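Long-range contacts in TlmII (PDB 4HVM), which takes part in tallysomycin biosynthesis as a condensation-domain protein of nonribosomal peptide assembly and may bind phosphopantetheine: residues E387-I395 against S420-V431; R219-L230 against L447-V458. One frame throughout, in Å; residues are numbered along the deposited sequence.

Contact 1: residues E387-I395 against S420-V431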
loop_
_atom_site.group_PDB
_atom_site.type_symbol
_atom_site.label_atom_id
_atom_site.label_comp_id
_atom_site.label_asym_id
_atom_site.label_seq_id
_atom_site.Cartn_x
_atom_site.Cartn_y
_atom_site.Cartn_z
ATOM N N GLU A 387 13.511 -14.195 5.384
ATOM C CA GLU A 387 12.072 -14.112 5.607
ATOM C C GLU A 387 11.649 -12.662 5.785
ATOM O O GLU A 387 12.486 -11.787 6.007
ATOM C CB GLU A 387 11.674 -14.920 6.844
ATOM C CG GLU A 387 12.296 -14.411 8.143
ATOM C CD GLU A 387 12.025 -15.320 9.327
ATOM O OE1 GLU A 387 12.127 -14.848 10.480
ATOM O OE2 GLU A 387 11.721 -16.511 9.106
ATOM N N LEU A 388 10.349 -12.409 5.679
ATOM C CA LEU A 388 9.812 -11.077 5.916
ATOM C C LEU A 388 10.010 -10.708 7.380
ATOM O O LEU A 388 9.933 -11.567 8.258
ATOM C CB LEU A 388 8.328 -11.018 5.548
ATOM C CG LEU A 388 7.962 -10.625 4.112
ATOM C CD1 LEU A 388 8.593 -11.557 3.090
ATOM C CD2 LEU A 388 6.451 -10.589 3.946
ATOM N N PHE A 389 10.275 -9.433 7.640
ATOM C CA PHE A 389 10.553 -8.985 9.000
ATOM C C PHE A 389 9.429 -8.141 9.590
ATOM O O PHE A 389 9.259 -6.979 9.222
ATOM C CB PHE A 389 11.879 -8.220 9.065
ATOM C CG PHE A 389 12.171 -7.647 10.420
ATOM C CD1 PHE A 389 12.432 -8.481 11.495
ATOM C CD2 PHE A 389 12.174 -6.279 10.626
ATOM C CE1 PHE A 389 12.693 -7.962 12.749
ATOM C CE2 PHE A 389 12.436 -5.754 11.877
ATOM C CZ PHE A 389 12.695 -6.595 12.939
ATOM N N ARG A 390 8.672 -8.745 10.505
ATOM C CA ARG A 390 7.640 -8.049 11.276
ATOM C C ARG A 390 6.744 -7.163 10.417
ATOM O O ARG A 390 6.448 -6.029 10.789
ATOM C CB ARG A 390 8.278 -7.212 12.392
ATOM C CG ARG A 390 9.044 -8.016 13.436
ATOM C CD ARG A 390 8.113 -8.657 14.458
ATOM N NE ARG A 390 8.856 -9.373 15.492
ATOM C CZ ARG A 390 9.304 -8.816 16.614
ATOM N NH1 ARG A 390 9.085 -7.530 16.855
ATOM N NH2 ARG A 390 9.973 -9.547 17.497
ATOM N N GLU A 391 6.326 -7.680 9.265
ATOM C CA GLU A 391 5.512 -6.907 8.333
ATOM C C GLU A 391 4.247 -6.355 8.989
ATOM O O GLU A 391 3.824 -5.239 8.697
ATOM C CB GLU A 391 5.151 -7.748 7.107
ATOM C CG GLU A 391 4.452 -6.967 6.005
ATOM C CD GLU A 391 4.143 -7.821 4.790
ATOM O OE1 GLU A 391 3.492 -8.876 4.947
ATOM O OE2 GLU A 391 4.558 -7.437 3.676
ATOM N N ALA A 392 3.663 -7.140 9.889
ATOM C CA ALA A 392 2.454 -6.742 10.603
ATOM C C ALA A 392 2.665 -5.508 11.476
ATOM O O ALA A 392 1.745 -4.716 11.678
ATOM C CB ALA A 392 1.940 -7.891 11.442
ATOM N N ASP A 393 3.878 -5.354 11.994
ATOM C CA ASP A 393 4.193 -4.244 12.889
ATOM C C ASP A 393 4.716 -3.023 12.131
ATOM O O ASP A 393 4.640 -1.899 12.623
ATOM C CB ASP A 393 5.200 -4.678 13.961
ATOM C CG ASP A 393 4.616 -5.684 14.937
ATOM O OD1 ASP A 393 3.383 -5.659 15.157
ATOM O OD2 ASP A 393 5.393 -6.492 15.490
ATOM N N LEU A 394 5.241 -3.247 10.930
ATOM C CA LEU A 394 5.771 -2.156 10.125
ATOM C C LEU A 394 4.674 -1.480 9.313
ATOM O O LEU A 394 4.828 -0.339 8.887
ATOM C CB LEU A 394 6.890 -2.648 9.209
ATOM C CG LEU A 394 8.221 -2.926 9.899
ATOM C CD1 LEU A 394 9.219 -3.532 8.928
ATOM C CD2 LEU A 394 8.770 -1.645 10.503
ATOM N N ILE A 395 3.569 -2.187 9.098
ATOM C CA ILE A 395 2.409 -1.598 8.435
ATOM C C ILE A 395 1.728 -0.584 9.351
ATOM O O ILE A 395 1.158 -0.946 10.380
ATOM C CB ILE A 395 1.385 -2.667 8.013
ATOM C CG1 ILE A 395 1.936 -3.496 6.856
ATOM C CG2 ILE A 395 0.082 -2.019 7.593
ATOM C CD1 ILE A 395 1.022 -4.618 6.426
ATOM N N SER A 420 -5.848 -3.458 7.016
ATOM C CA SER A 420 -4.639 -3.898 6.329
ATOM C C SER A 420 -4.199 -5.274 6.824
ATOM O O SER A 420 -4.496 -5.655 7.955
ATOM C CB SER A 420 -3.514 -2.886 6.538
ATOM O OG SER A 420 -2.358 -3.266 5.812
ATOM N N VAL A 421 -3.496 -6.020 5.977
ATOM C CA VAL A 421 -3.050 -7.365 6.342
ATOM C C VAL A 421 -1.546 -7.532 6.150
ATOM O O VAL A 421 -1.014 -7.212 5.089
ATOM C CB VAL A 421 -3.786 -8.447 5.528
ATOM C CG1 VAL A 421 -3.502 -9.828 6.099
ATOM C CG2 VAL A 421 -5.279 -8.183 5.524
ATOM N N GLY A 422 -0.867 -8.038 7.175
ATOM C CA GLY A 422 0.573 -8.217 7.120
ATOM C C GLY A 422 1.028 -9.539 7.708
ATOM O O GLY A 422 0.399 -10.071 8.624
ATOM N N GLU A 423 2.126 -10.070 7.177
ATOM C CA GLU A 423 2.679 -11.334 7.653
ATOM C C GLU A 423 3.251 -11.221 9.059
ATOM O O GLU A 423 3.680 -10.150 9.486
ATOM C CB GLU A 423 3.779 -11.836 6.713
ATOM C CG GLU A 423 3.294 -12.550 5.462
ATOM C CD GLU A 423 4.376 -13.415 4.837
ATOM O OE1 GLU A 423 4.194 -13.851 3.678
ATOM O OE2 GLU A 423 5.405 -13.663 5.508
ATOM N N LEU A 424 3.258 -12.344 9.768
ATOM C CA LEU A 424 3.917 -12.447 11.065
ATOM C C LEU A 424 4.186 -13.916 11.352
ATOM O O LEU A 424 3.298 -14.640 11.800
ATOM C CB LEU A 424 3.047 -11.858 12.169
ATOM C CG LEU A 424 3.765 -11.606 13.492
ATOM C CD1 LEU A 424 4.622 -10.349 13.412
ATOM C CD2 LEU A 424 2.761 -11.514 14.616
ATOM N N GLY A 425 5.413 -14.357 11.095
ATOM C CA GLY A 425 5.720 -15.775 11.133
ATOM C C GLY A 425 5.011 -16.464 9.983
ATOM O O GLY A 425 5.004 -15.958 8.862
ATOM N N GLU A 426 4.407 -17.615 10.255
ATOM C CA GLU A 426 3.623 -18.307 9.243
ATOM C C GLU A 426 2.156 -17.931 9.384
ATOM O O GLU A 426 1.273 -18.689 8.987
ATOM C CB GLU A 426 3.788 -19.823 9.361
ATOM C CG GLU A 426 5.184 -20.335 9.044
ATOM C CD GLU A 426 6.088 -20.373 10.262
ATOM O OE1 GLU A 426 5.997 -21.344 11.044
ATOM O OE2 GLU A 426 6.893 -19.434 10.434
ATOM N N ASP A 427 1.899 -16.760 9.960
ATOM C CA ASP A 427 0.534 -16.283 10.153
ATOM C C ASP A 427 0.309 -14.943 9.458
ATOM O O ASP A 427 1.261 -14.257 9.094
ATOM C CB ASP A 427 0.226 -16.139 11.645
ATOM C CG ASP A 427 0.348 -17.450 12.395
ATOM O OD1 ASP A 427 0.051 -18.506 11.796
ATOM O OD2 ASP A 427 0.740 -17.423 13.582
HETATM N N MSE A 428 -0.956 -14.583 9.275
HETATM C CA MSE A 428 -1.320 -13.274 8.755
HETATM C C MSE A 428 -1.997 -12.485 9.866
HETATM O O MSE A 428 -2.816 -13.028 10.610
HETATM C CB MSE A 428 -2.270 -13.417 7.565
HETATM C CG MSE A 428 -1.651 -14.098 6.360
HETATM SE SE MSE A 428 -0.238 -13.009 5.573
HETATM C CE MSE A 428 -1.274 -11.984 4.276
ATOM N N VAL A 429 -1.648 -11.210 9.989
ATOM C CA VAL A 429 -2.251 -10.363 11.008
ATOM C C VAL A 429 -3.068 -9.248 10.374
ATOM O O VAL A 429 -2.552 -8.461 9.581
ATOM C CB VAL A 429 -1.192 -9.759 11.945
ATOM C CG1 VAL A 429 -1.833 -8.790 12.928
ATOM C CG2 VAL A 429 -0.464 -10.859 12.683
ATOM N N ILE A 430 -4.348 -9.194 10.722
ATOM C CA ILE A 430 -5.230 -8.137 10.245
ATOM C C ILE A 430 -5.167 -6.919 11.167
ATOM O O ILE A 430 -5.572 -6.985 12.326
ATOM C CB ILE A 430 -6.684 -8.629 10.149
ATOM C CG1 ILE A 430 -6.781 -9.800 9.172
ATOM C CG2 ILE A 430 -7.595 -7.502 9.717
ATOM C CD1 ILE A 430 -8.176 -10.384 9.051
ATOM N N VAL A 431 -4.647 -5.809 10.653
ATOM C CA VAL A 431 -4.539 -4.591 11.448
ATOM C C VAL A 431 -5.681 -3.630 11.130
ATOM O O VAL A 431 -5.827 -3.177 9.996
ATOM C CB VAL A 431 -3.194 -3.882 11.225
ATOM C CG1 VAL A 431 -3.083 -2.678 12.138
ATOM C CG2 VAL A 431 -2.040 -4.839 11.466
#
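A392, at the start of the short helix 391-394, sits against the hairpin 417-434 that carries E423, G422 and V429. A392 CB rests 3.7 Å from V429 CB. A392 N donates to E423 O at 3.0 Å, rather bent at 136°, from a little out of the carbonyl plane. G422, with no side chain, lets the helix come close: the A392 and G422 CA atoms are 4.2 Å apart. E423 is gripped at its N as well: E423 N points almost straight (173°) at E391 OE1, 2.9 Å away, on the lone pair facing away from OE2. E391 gets there with CG anti to its backbone N (chi1 -173°) and an extended chain; E391 OE2 is hydrogen-bonded to the hydroxyl of Y151. With an alanine in place of E391, the amide of E423 and the hydroxyl of Y151 would probably each lose this partner. The E423 side chain heads elsewhere, crossing L388 at about a right angle, with E423 CD 3.6 Å from L388 CD2. I395 closes the other end, I395 CD1 lying 3.7 Å from G422 CA while CG2 meets S420. Strand 385-388 pairs with strand 36-44 of one sheet and the hairpin belongs to another, so the contact bridges two sheets, consistent with the two-lobed build of condensation domains. The chemistry is mixed: apolar groups pack the interface around A392 and G422, two bonds to one residue's backbone fix the register, and the E391 and E423 carboxylates, 5.2 Å apart at their OE1 atoms, would probably disfavour each other's charge somewhat.

Contact 2: residues R219-L230 against L447-V458; sequences RLRVPGSRWQAL and LDGLDAAMAQAV
L220 holds CG anti to its backbone N (chi1 173°), and M454, a selenomethionine, bends at its last torsion (chi3 -67°); the two side chains therefore reach each other tip to tip, L220 CD2 lying 3.6 Å from M454 CE. Here a helix packs on one face of the edge strand of a mixed sheet, consistent with the chloramphenicol acetyltransferase-like fold of condensation domains: helix segment 447-458 runs in nearly the same direction as strand segment 219-223 and crosses at 60° the helix segment 224-230 that comes next in the chain. M454 is the centre of the packing. M454 CE also meets V222 CG2 at 3.7 Å, and higher up its chain L230 crosses at about a right angle, placing L230 CD2 3.7 Å from M454 CG. So the M454 side chain packs into the corner between strand and helix, with L248 of helix 241-255 touching it as well. At the N-terminal end of the contact, L447 turns its CD1 toward the backbone of R219, and L447 CD1 packs against L220 CB at 3.8 Å. L220 also lies across the CB of D451. At the far end, L230 CD1 meets the CB of A457, and both residues touch F314 of helix 314-330. A229 CB comes to V458 CG1 at 3.7 Å on the more open flank. R226 takes part as a knob in a hole formed by D451, M454, A455 and V458. Its chain bends twice and passes obliquely by V458, with CD near CG2. The guanidinium then lies with one face over A455, whose CB is 3.7 Å from R226 NH1, while D451 OD1 stands near the group's plane, 4.3 Å from R226 NH1 and beyond salt-bridge range.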
loop_
_atom_site.group_PDB
_atom_site.type_symbol
_atom_site.label_atom_id
_atom_site.label_comp_id
_atom_site.label_asym_id
_atom_site.label_seq_id
_atom_site.Cartn_x
_atom_site.Cartn_y
_atom_site.Cartn_z
ATOM N N ARG A 219 -5.995 -5.738 16.453
ATOM C CA ARG A 219 -5.351 -6.761 15.631
ATOM C C ARG A 219 -5.967 -8.145 15.811
ATOM O O ARG A 219 -6.337 -8.537 16.919
ATOM C CB ARG A 219 -3.850 -6.817 15.922
ATOM C CG ARG A 219 -3.106 -5.560 15.520
ATOM C CD ARG A 219 -1.626 -5.653 15.846
ATOM N NE ARG A 219 -0.941 -4.391 15.582
ATOM C CZ ARG A 219 -0.889 -3.380 16.442
ATOM N NH1 ARG A 219 -1.483 -3.483 17.624
ATOM N NH2 ARG A 219 -0.246 -2.265 16.121
ATOM N N LEU A 220 -6.076 -8.871 14.703
ATOM C CA LEU A 220 -6.547 -10.246 14.709
ATOM C C LEU A 220 -5.548 -11.137 13.984
ATOM O O LEU A 220 -5.363 -11.015 12.773
ATOM C CB LEU A 220 -7.912 -10.346 14.026
ATOM C CG LEU A 220 -8.451 -11.767 13.811
ATOM C CD1 LEU A 220 -8.749 -12.439 15.144
ATOM C CD2 LEU A 220 -9.680 -11.744 12.925
ATOM N N ARG A 221 -4.899 -12.029 14.723
ATOM C CA ARG A 221 -3.925 -12.932 14.125
ATOM C C ARG A 221 -4.626 -14.137 13.522
ATOM O O ARG A 221 -5.304 -14.883 14.226
ATOM C CB ARG A 221 -2.903 -13.398 15.160
ATOM C CG ARG A 221 -1.670 -14.050 14.551
ATOM C CD ARG A 221 -0.810 -14.699 15.616
ATOM N NE ARG A 221 -1.473 -15.860 16.197
ATOM C CZ ARG A 221 -1.322 -16.260 17.454
ATOM N NH1 ARG A 221 -0.532 -15.587 18.282
ATOM N NH2 ARG A 221 -1.971 -17.332 17.885
ATOM N N VAL A 222 -4.457 -14.322 12.218
ATOM C CA VAL A 222 -5.072 -15.434 11.508
ATOM C C VAL A 222 -4.012 -16.453 11.121
ATOM O O VAL A 222 -2.981 -16.091 10.555
ATOM C CB VAL A 222 -5.801 -14.948 10.239
ATOM C CG1 VAL A 222 -6.187 -16.119 9.359
ATOM C CG2 VAL A 222 -7.023 -14.125 10.612
ATOM N N PRO A 223 -4.253 -17.732 11.446
ATOM C CA PRO A 223 -3.340 -18.803 11.036
ATOM C C PRO A 223 -3.178 -18.799 9.523
ATOM O O PRO A 223 -4.172 -18.659 8.811
ATOM C CB PRO A 223 -4.072 -20.069 11.482
ATOM C CG PRO A 223 -4.940 -19.626 12.610
ATOM C CD PRO A 223 -5.385 -18.242 12.240
ATOM N N GLY A 224 -1.943 -18.944 9.050
ATOM C CA GLY A 224 -1.639 -18.894 7.632
ATOM C C GLY A 224 -2.493 -19.814 6.783
ATOM O O GLY A 224 -2.875 -19.470 5.666
ATOM N N SER A 225 -2.801 -20.986 7.324
ATOM C CA SER A 225 -3.621 -21.960 6.620
ATOM C C SER A 225 -5.033 -21.427 6.380
ATOM O O SER A 225 -5.619 -21.649 5.320
ATOM C CB SER A 225 -3.674 -23.262 7.417
ATOM O OG SER A 225 -4.415 -24.251 6.732
ATOM N N ARG A 226 -5.568 -20.720 7.372
ATOM C CA ARG A 226 -6.899 -20.128 7.274
ATOM C C ARG A 226 -6.931 -19.063 6.186
ATOM O O ARG A 226 -7.881 -18.976 5.408
ATOM C CB ARG A 226 -7.304 -19.511 8.614
ATOM C CG ARG A 226 -8.628 -18.772 8.579
ATOM C CD ARG A 226 -9.792 -19.735 8.429
ATOM N NE ARG A 226 -9.720 -20.824 9.399
ATOM C CZ ARG A 226 -10.079 -20.716 10.676
ATOM N NH1 ARG A 226 -10.537 -19.561 11.149
ATOM N NH2 ARG A 226 -9.977 -21.764 11.484
ATOM N N TRP A 227 -5.879 -18.254 6.133
ATOM C CA TRP A 227 -5.796 -17.187 5.146
ATOM C C TRP A 227 -5.685 -17.724 3.720
ATOM O O TRP A 227 -6.272 -17.163 2.795
ATOM C CB TRP A 227 -4.618 -16.263 5.455
ATOM C CG TRP A 227 -4.527 -15.072 4.538
ATOM C CD1 TRP A 227 -3.659 -14.898 3.499
ATOM C CD2 TRP A 227 -5.342 -13.894 4.581
ATOM N NE1 TRP A 227 -3.880 -13.683 2.896
ATOM C CE2 TRP A 227 -4.909 -13.048 3.541
ATOM C CE3 TRP A 227 -6.393 -13.473 5.400
ATOM C CZ2 TRP A 227 -5.491 -11.806 3.299
ATOM C CZ3 TRP A 227 -6.971 -12.241 5.158
ATOM C CH2 TRP A 227 -6.518 -11.422 4.116
ATOM N N GLN A 228 -4.934 -18.805 3.545
ATOM C CA GLN A 228 -4.739 -19.386 2.221
ATOM C C GLN A 228 -6.029 -19.977 1.661
ATOM O O GLN A 228 -6.371 -19.746 0.501
ATOM C CB GLN A 228 -3.628 -20.438 2.251
ATOM C CG GLN A 228 -2.251 -19.851 2.470
ATOM C CD GLN A 228 -1.889 -18.838 1.405
ATOM O OE1 GLN A 228 -2.207 -19.016 0.228
ATOM N NE2 GLN A 228 -1.227 -17.761 1.815
ATOM N N ALA A 229 -6.747 -20.728 2.490
ATOM C CA ALA A 229 -7.987 -21.365 2.062
ATOM C C ALA A 229 -9.036 -20.321 1.702
ATOM O O ALA A 229 -9.921 -20.570 0.883
ATOM C CB ALA A 229 -8.508 -22.285 3.143
ATOM N N LEU A 230 -8.928 -19.153 2.323
ATOM C CA LEU A 230 -9.840 -18.048 2.059
ATOM C C LEU A 230 -9.401 -17.277 0.820
ATOM O O LEU A 230 -10.210 -16.969 -0.056
ATOM C CB LEU A 230 -9.890 -17.107 3.264
ATOM C CG LEU A 230 -10.890 -15.956 3.196
ATOM C CD1 LEU A 230 -12.299 -16.480 3.388
ATOM C CD2 LEU A 230 -10.558 -14.904 4.237
ATOM N N LEU A 447 -13.564 -7.381 14.535
ATOM C CA LEU A 447 -12.580 -8.446 14.366
ATOM C C LEU A 447 -13.077 -9.809 14.842
ATOM O O LEU A 447 -12.669 -10.841 14.310
ATOM C CB LEU A 447 -11.262 -8.088 15.053
ATOM C CG LEU A 447 -10.489 -6.935 14.411
ATOM C CD1 LEU A 447 -9.101 -6.823 15.014
ATOM C CD2 LEU A 447 -10.408 -7.107 12.905
ATOM N N ASP A 448 -13.951 -9.811 15.843
ATOM C CA ASP A 448 -14.585 -11.046 16.286
ATOM C C ASP A 448 -15.590 -11.504 15.238
ATOM O O ASP A 448 -15.844 -12.700 15.087
ATOM C CB ASP A 448 -15.281 -10.857 17.635
ATOM C CG ASP A 448 -14.301 -10.718 18.786
ATOM O OD1 ASP A 448 -13.604 -11.706 19.102
ATOM O OD2 ASP A 448 -14.243 -9.623 19.387
ATOM N N GLY A 449 -16.159 -10.542 14.517
ATOM C CA GLY A 449 -17.097 -10.834 13.447
ATOM C C GLY A 449 -16.414 -11.426 12.229
ATOM O O GLY A 449 -16.879 -12.417 11.666
ATOM N N LEU A 450 -15.307 -10.813 11.820
ATOM C CA LEU A 450 -14.524 -11.314 10.698
ATOM C C LEU A 450 -13.979 -12.704 10.988
ATOM O O LEU A 450 -13.969 -13.567 10.112
ATOM C CB LEU A 450 -13.362 -10.373 10.381
ATOM C CG LEU A 450 -13.666 -9.009 9.769
ATOM C CD1 LEU A 450 -12.376 -8.306 9.371
ATOM C CD2 LEU A 450 -14.585 -9.151 8.573
ATOM N N ASP A 451 -13.522 -12.912 12.220
ATOM C CA ASP A 451 -12.929 -14.183 12.626
ATOM C C ASP A 451 -13.903 -15.343 12.464
ATOM O O ASP A 451 -13.549 -16.391 11.926
ATOM C CB ASP A 451 -12.434 -14.102 14.071
ATOM C CG ASP A 451 -11.651 -15.328 14.489
ATOM O OD1 ASP A 451 -11.100 -16.022 13.607
ATOM O OD2 ASP A 451 -11.580 -15.593 15.706
ATOM N N ALA A 452 -15.133 -15.148 12.928
ATOM C CA ALA A 452 -16.162 -16.170 12.808
ATOM C C ALA A 452 -16.567 -16.353 11.353
ATOM O O ALA A 452 -16.754 -17.477 10.888
ATOM C CB ALA A 452 -17.369 -15.806 13.649
ATOM N N ALA A 453 -16.693 -15.241 10.639
ATOM C CA ALA A 453 -17.129 -15.274 9.251
ATOM C C ALA A 453 -16.106 -15.973 8.361
ATOM O O ALA A 453 -16.473 -16.692 7.432
ATOM C CB ALA A 453 -17.403 -13.865 8.749
HETATM N N MSE A 454 -14.824 -15.765 8.650
HETATM C CA MSE A 454 -13.757 -16.403 7.885
HETATM C C MSE A 454 -13.780 -17.915 8.059
HETATM O O MSE A 454 -13.664 -18.663 7.087
HETATM C CB MSE A 454 -12.392 -15.848 8.288
HETATM C CG MSE A 454 -12.020 -14.556 7.589
HETATM SE SE MSE A 454 -10.241 -13.942 8.061
HETATM C CE MSE A 454 -10.582 -13.539 9.931
ATOM N N ALA A 455 -13.931 -18.360 9.304
ATOM C CA ALA A 455 -14.030 -19.782 9.604
ATOM C C ALA A 455 -15.189 -20.409 8.844
ATOM O O ALA A 455 -15.053 -21.489 8.271
ATOM C CB ALA A 455 -14.199 -20.000 11.097
ATOM N N GLN A 456 -16.322 -19.715 8.831
ATOM C CA GLN A 456 -17.503 -20.178 8.119
ATOM C C GLN A 456 -17.260 -20.222 6.614
ATOM O O GLN A 456 -17.671 -21.166 5.941
ATOM C CB GLN A 456 -18.695 -19.273 8.428
ATOM C CG GLN A 456 -19.985 -19.709 7.771
ATOM C CD GLN A 456 -20.435 -21.075 8.238
ATOM O OE1 GLN A 456 -20.944 -21.226 9.349
ATOM N NE2 GLN A 456 -20.250 -22.080 7.390
ATOM N N ALA A 457 -16.586 -19.200 6.092
ATOM C CA ALA A 457 -16.349 -19.100 4.654
ATOM C C ALA A 457 -15.500 -20.247 4.116
ATOM O O ALA A 457 -15.650 -20.652 2.963
ATOM C CB ALA A 457 -15.706 -17.764 4.311
ATOM N N VAL A 458 -14.609 -20.767 4.952
ATOM C CA VAL A 458 -13.763 -21.884 4.560
ATOM C C VAL A 458 -14.497 -23.205 4.777
ATOM O O VAL A 458 -14.385 -24.128 3.968
ATOM C CB VAL A 458 -12.436 -21.885 5.345
ATOM C CG1 VAL A 458 -11.592 -23.091 4.970
ATOM C CG2 VAL A 458 -11.674 -20.593 5.092
#

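Both contacts reach the same mixed sheet: strand 427-434 of contact 1 and strand 216-223 of contact 2 are neighbours in it, joined by backbone bonds of M428 with V222 and I430 with L220. In the sequence, both segments of contact 1 fall between those of contact 2. Contact 1 lies nearer the centre of the chain and links this sheet to the one that holds strands 36-44 and 385-388; contact 2 sits farther out and lays a helix on one face of the sheet's edge strand. Both are partly buried, but among residues that touch, only contact 2 has exposed ones. Their chemistry differs accordingly: the bridge between sheets relies on hydrogen bonds to strand backbone, the helix on apolar side chains with a charged rim.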